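Local atomic coordinates of cupin domain protein (Microcystis aeruginosa DIANCHI905, PDB entry 5ZBF), a protein that probably acts as a cupin-superfamily isomerase in making the Choi moiety of aeruginosins, and binds an iron(II) ion and 4-hydroxyphenylpyruvic acid. Residues M52-D64 with A71-G85. Numbering follows the deposited sequence. Where two conformers were deposited one is given.
Sequences MVLSGELELYIKD and ALQDIHVADANVSHG. With FE2 (Fe (II) ion), chain C.
I62 packs on V82 of a connecting loop and on V77 and A78 of the facing strand, and illustrates how the two layers of a cupin beta-barrel are joined at one end. Strand 57-62 pairs antiparallel with the strand that begins at H84, while strand 74-78 lies in the facing sheet, the axes of the two short segments 57-62 and 74-78 inclined at 21°. The tight part lies between these layers. I62, its CG1 anti to the backbone N (chi1 -163°), sends CD1 across the gap to within 3.6 Å of V77 O; its side chain and that of V82 cross obliquely, I62 CG1 to V82 CG1 3.7 Å. Cut back to an alanine, I62 would lose CG1 and CD1, which is likely to leave V82 CG1 and A78 CB without their apolar partner and open a gap between the layers. Farther along, L60 CD2 meets H76 CB at 3.8 Å, the two side chains crossing at about a right angle; the H76 imidazole is hydrogen-bonded through NE2 to OE1 of Q49, whose NE2 is on the iron. Y61 and G85 clasp the paired strands with two backbone bonds, N to O and O to N.

Toward the two ends water takes over part of the pairing. At the corner near L54, V53 O takes a nearly straight bond from L72 N, yet one water bridges the buried residues V53 and D74, N to O, and another links G56 O to A71 N. At the exposed K63 end water again bridges K63 N and S83 O, and the K63 ammonium reaches D79 through a further water. Beside the tight end lies the metal site, shared with H43, H45 and Q49. H84 ND1 donates in its ring plane to V82 O, 2.9 Å away, which fixes the imidazole's rotation while H84 NE2 binds iron at 2.1 Å.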
# COMPACT_ATOMS: atom_id res chain seq x y z
N MET A 52 -1.49 2.31 -5.42
CA MET A 52 -0.74 1.70 -6.52
C MET A 52 -1.57 0.60 -7.14
O MET A 52 -2.39 -0.02 -6.46
CB MET A 52 0.55 1.04 -6.02
CG MET A 52 1.49 1.92 -5.25
SD MET A 52 3.00 0.98 -4.95
CE MET A 52 3.45 0.49 -6.62
N VAL A 53 -1.35 0.38 -8.42
CA VAL A 53 -1.89 -0.77 -9.13
C VAL A 53 -0.97 -1.96 -8.84
O VAL A 53 0.27 -1.85 -8.94
CB VAL A 53 -1.91 -0.51 -10.64
CG1 VAL A 53 -2.34 -1.75 -11.42
CG2 VAL A 53 -2.77 0.71 -10.96
N LEU A 54 -1.57 -3.10 -8.50
CA LEU A 54 -0.82 -4.35 -8.31
C LEU A 54 -0.87 -5.25 -9.54
O LEU A 54 0.09 -5.92 -9.86
CB LEU A 54 -1.35 -5.11 -7.10
CG LEU A 54 -1.31 -4.40 -5.74
CD1 LEU A 54 -1.98 -5.25 -4.67
CD2 LEU A 54 0.13 -4.09 -5.34
N SER A 55 -2.02 -5.27 -10.22
CA SER A 55 -2.20 -6.02 -11.44
C SER A 55 -3.14 -5.23 -12.35
O SER A 55 -4.18 -4.76 -11.89
CB SER A 55 -2.80 -7.39 -11.12
OG SER A 55 -3.09 -8.10 -12.30
N GLY A 56 -2.76 -5.09 -13.61
CA GLY A 56 -3.54 -4.34 -14.59
C GLY A 56 -2.95 -2.97 -14.85
O GLY A 56 -1.74 -2.80 -14.83
N GLU A 57 -3.82 -1.99 -15.10
CA GLU A 57 -3.41 -0.63 -15.42
C GLU A 57 -4.56 0.28 -15.01
O GLU A 57 -5.71 -0.17 -14.87
CB GLU A 57 -3.10 -0.49 -16.91
CG GLU A 57 -2.44 0.81 -17.32
CD GLU A 57 -2.27 0.95 -18.83
OE1 GLU A 57 -2.43 -0.04 -19.57
OE2 GLU A 57 -1.98 2.08 -19.28
N LEU A 58 -4.24 1.54 -14.77
CA LEU A 58 -5.25 2.52 -14.39
C LEU A 58 -4.84 3.87 -14.97
O LEU A 58 -3.66 4.12 -15.21
CB LEU A 58 -5.35 2.57 -12.87
CG LEU A 58 -6.61 3.03 -12.16
CD1 LEU A 58 -7.85 2.27 -12.62
CD2 LEU A 58 -6.43 2.89 -10.66
N GLU A 59 -5.84 4.70 -15.27
CA GLU A 59 -5.62 6.07 -15.66
C GLU A 59 -6.18 6.96 -14.58
O GLU A 59 -7.37 6.85 -14.21
CB GLU A 59 -6.29 6.38 -16.99
CG GLU A 59 -5.66 5.69 -18.17
CD GLU A 59 -6.36 6.02 -19.47
OE1 GLU A 59 -7.60 6.23 -19.46
OE2 GLU A 59 -5.67 6.05 -20.51
N LEU A 60 -5.32 7.84 -14.08
CA LEU A 60 -5.67 8.82 -13.05
C LEU A 60 -6.11 10.15 -13.69
O LEU A 60 -5.40 10.73 -14.52
CB LEU A 60 -4.46 9.05 -12.14
CG LEU A 60 -4.53 10.21 -11.14
CD1 LEU A 60 -5.52 9.91 -10.03
CD2 LEU A 60 -3.15 10.48 -10.55
N TYR A 61 -7.28 10.63 -13.28
CA TYR A 61 -7.83 11.92 -13.68
C TYR A 61 -7.73 12.84 -12.48
O TYR A 61 -8.41 12.64 -11.47
CB TYR A 61 -9.28 11.76 -14.11
CG TYR A 61 -9.44 11.11 -15.47
CD1 TYR A 61 -9.94 11.83 -16.55
CD2 TYR A 61 -9.09 9.78 -15.67
CE1 TYR A 61 -10.09 11.24 -17.80
CE2 TYR A 61 -9.23 9.18 -16.91
CZ TYR A 61 -9.73 9.91 -17.97
OH TYR A 61 -9.87 9.31 -19.20
N ILE A 62 -6.86 13.84 -12.58
CA ILE A 62 -6.56 14.72 -11.46
C ILE A 62 -5.98 16.03 -12.00
O ILE A 62 -5.23 16.01 -12.98
CB ILE A 62 -5.59 14.03 -10.46
CG1 ILE A 62 -5.59 14.73 -9.11
CG2 ILE A 62 -4.19 13.92 -11.04
CD1 ILE A 62 -4.88 13.96 -8.01
N LYS A 63 -6.35 17.16 -11.41
CA LYS A 63 -5.86 18.47 -11.85
C LYS A 63 -5.91 18.66 -13.38
O LYS A 63 -4.93 19.07 -13.99
CB LYS A 63 -4.42 18.69 -11.35
CG LYS A 63 -4.24 18.45 -9.87
CD LYS A 63 -2.93 19.00 -9.35
CE LYS A 63 -2.77 18.72 -7.86
NZ LYS A 63 -1.43 19.10 -7.32
N ASP A 64 -7.06 18.34 -13.97
CA ASP A 64 -7.30 18.54 -15.42
C ASP A 64 -6.30 17.84 -16.35
O ASP A 64 -6.18 18.19 -17.52
CB ASP A 64 -7.40 20.04 -15.76
CG ASP A 64 -8.63 20.70 -15.16
N ALA A 71 1.45 -1.03 -13.13
CA ALA A 71 1.48 -2.02 -12.05
C ALA A 71 2.86 -2.08 -11.38
O ALA A 71 3.88 -2.14 -12.06
CB ALA A 71 1.12 -3.39 -12.59
N LEU A 72 2.86 -2.03 -10.05
CA LEU A 72 4.06 -2.17 -9.22
C LEU A 72 5.14 -1.12 -9.49
O LEU A 72 6.31 -1.33 -9.16
CB LEU A 72 4.63 -3.59 -9.35
CG LEU A 72 3.62 -4.71 -9.08
CD1 LEU A 72 4.29 -6.05 -9.30
CD2 LEU A 72 3.05 -4.62 -7.67
N GLN A 73 4.74 0.03 -10.05
CA GLN A 73 5.68 1.11 -10.39
C GLN A 73 5.23 2.49 -9.89
O GLN A 73 5.99 3.18 -9.20
CB GLN A 73 5.91 1.19 -11.89
CG GLN A 73 6.56 -0.04 -12.51
CD GLN A 73 7.20 0.25 -13.85
OE1 GLN A 73 8.28 0.85 -13.93
NE2 GLN A 73 6.56 -0.18 -14.92
N ASP A 74 4.01 2.88 -10.24
CA ASP A 74 3.55 4.23 -10.01
C ASP A 74 2.65 4.31 -8.77
O ASP A 74 1.93 3.37 -8.44
CB ASP A 74 2.84 4.75 -11.26
CG ASP A 74 3.73 4.74 -12.50
OD1 ASP A 74 4.93 5.09 -12.39
OD2 ASP A 74 3.26 4.34 -13.59
N ILE A 75 2.76 5.43 -8.06
CA ILE A 75 1.87 5.68 -6.95
C ILE A 75 1.13 7.00 -7.22
O ILE A 75 1.73 8.02 -7.54
CB ILE A 75 2.57 5.55 -5.56
CG1 ILE A 75 2.77 6.87 -4.83
CG2 ILE A 75 3.89 4.78 -5.65
CD1 ILE A 75 1.75 7.06 -3.74
N HIS A 76 -0.20 6.93 -7.16
CA HIS A 76 -1.01 8.15 -7.32
C HIS A 76 -1.09 8.85 -5.98
O HIS A 76 -1.08 8.20 -4.93
CB HIS A 76 -2.41 7.85 -7.92
CG HIS A 76 -3.39 7.26 -6.95
ND1 HIS A 76 -3.63 5.91 -6.87
CD2 HIS A 76 -4.20 7.85 -6.03
CE1 HIS A 76 -4.54 5.68 -5.94
NE2 HIS A 76 -4.90 6.84 -5.41
N VAL A 77 -1.16 10.18 -6.01
CA VAL A 77 -1.19 10.99 -4.80
C VAL A 77 -2.28 12.05 -4.94
O VAL A 77 -2.19 12.93 -5.80
CB VAL A 77 0.18 11.66 -4.54
CG1 VAL A 77 0.19 12.41 -3.21
CG2 VAL A 77 1.32 10.64 -4.57
N ALA A 78 -3.32 11.94 -4.13
CA ALA A 78 -4.43 12.91 -4.12
C ALA A 78 -4.50 13.55 -2.75
O ALA A 78 -4.97 12.93 -1.78
CB ALA A 78 -5.73 12.21 -4.45
N ASP A 79 -4.02 14.79 -2.64
CA ASP A 79 -4.06 15.51 -1.37
C ASP A 79 -5.50 15.83 -0.97
O ASP A 79 -6.43 15.58 -1.73
CB ASP A 79 -3.22 16.78 -1.46
CG ASP A 79 -1.71 16.48 -1.44
OD1 ASP A 79 -1.29 15.34 -1.11
OD2 ASP A 79 -0.95 17.40 -1.75
N ALA A 80 -5.67 16.39 0.24
CA ALA A 80 -7.00 16.61 0.83
C ALA A 80 -7.91 17.38 -0.11
O ALA A 80 -7.53 18.43 -0.63
CB ALA A 80 -6.87 17.35 2.15
N ASN A 81 -9.11 16.83 -0.35
CA ASN A 81 -10.14 17.46 -1.19
C ASN A 81 -9.74 17.76 -2.64
O ASN A 81 -10.40 18.55 -3.31
CB ASN A 81 -10.67 18.73 -0.51
CG ASN A 81 -11.36 18.42 0.80
OD1 ASN A 81 -10.90 18.85 1.86
ND2 ASN A 81 -12.44 17.65 0.74
N VAL A 82 -8.67 17.12 -3.12
CA VAL A 82 -8.29 17.25 -4.52
C VAL A 82 -9.17 16.28 -5.30
O VAL A 82 -9.20 15.09 -4.98
CB VAL A 82 -6.80 16.93 -4.75
CG1 VAL A 82 -6.46 16.88 -6.23
CG2 VAL A 82 -5.94 17.95 -4.03
N SER A 83 -9.89 16.79 -6.29
CA SER A 83 -10.78 15.95 -7.08
C SER A 83 -9.99 14.92 -7.86
O SER A 83 -9.03 15.25 -8.54
CB SER A 83 -11.64 16.79 -8.03
OG SER A 83 -12.64 17.49 -7.30
N HIS A 84 -10.39 13.65 -7.75
CA HIS A 84 -9.70 12.58 -8.47
C HIS A 84 -10.67 11.53 -8.94
O HIS A 84 -11.63 11.17 -8.24
CB HIS A 84 -8.61 11.96 -7.61
CG HIS A 84 -9.09 11.43 -6.30
ND1 HIS A 84 -9.33 12.24 -5.21
CD2 HIS A 84 -9.34 10.16 -5.89
CE1 HIS A 84 -9.73 11.49 -4.19
NE2 HIS A 84 -9.74 10.23 -4.58
N GLY A 85 -10.42 11.03 -10.15
CA GLY A 85 -11.21 9.95 -10.74
C GLY A 85 -10.28 9.00 -11.47
O GLY A 85 -9.08 9.25 -11.55
FE FE2 C . -10.68 8.78 -3.31
O HOH W 1 0.35 2.06 -10.01
O HOH W 2 0.57 -1.78 -15.75
O HOH W 3 -8.20 17.63 -9.35
O HOH W 4 -0.69 17.69 -4.95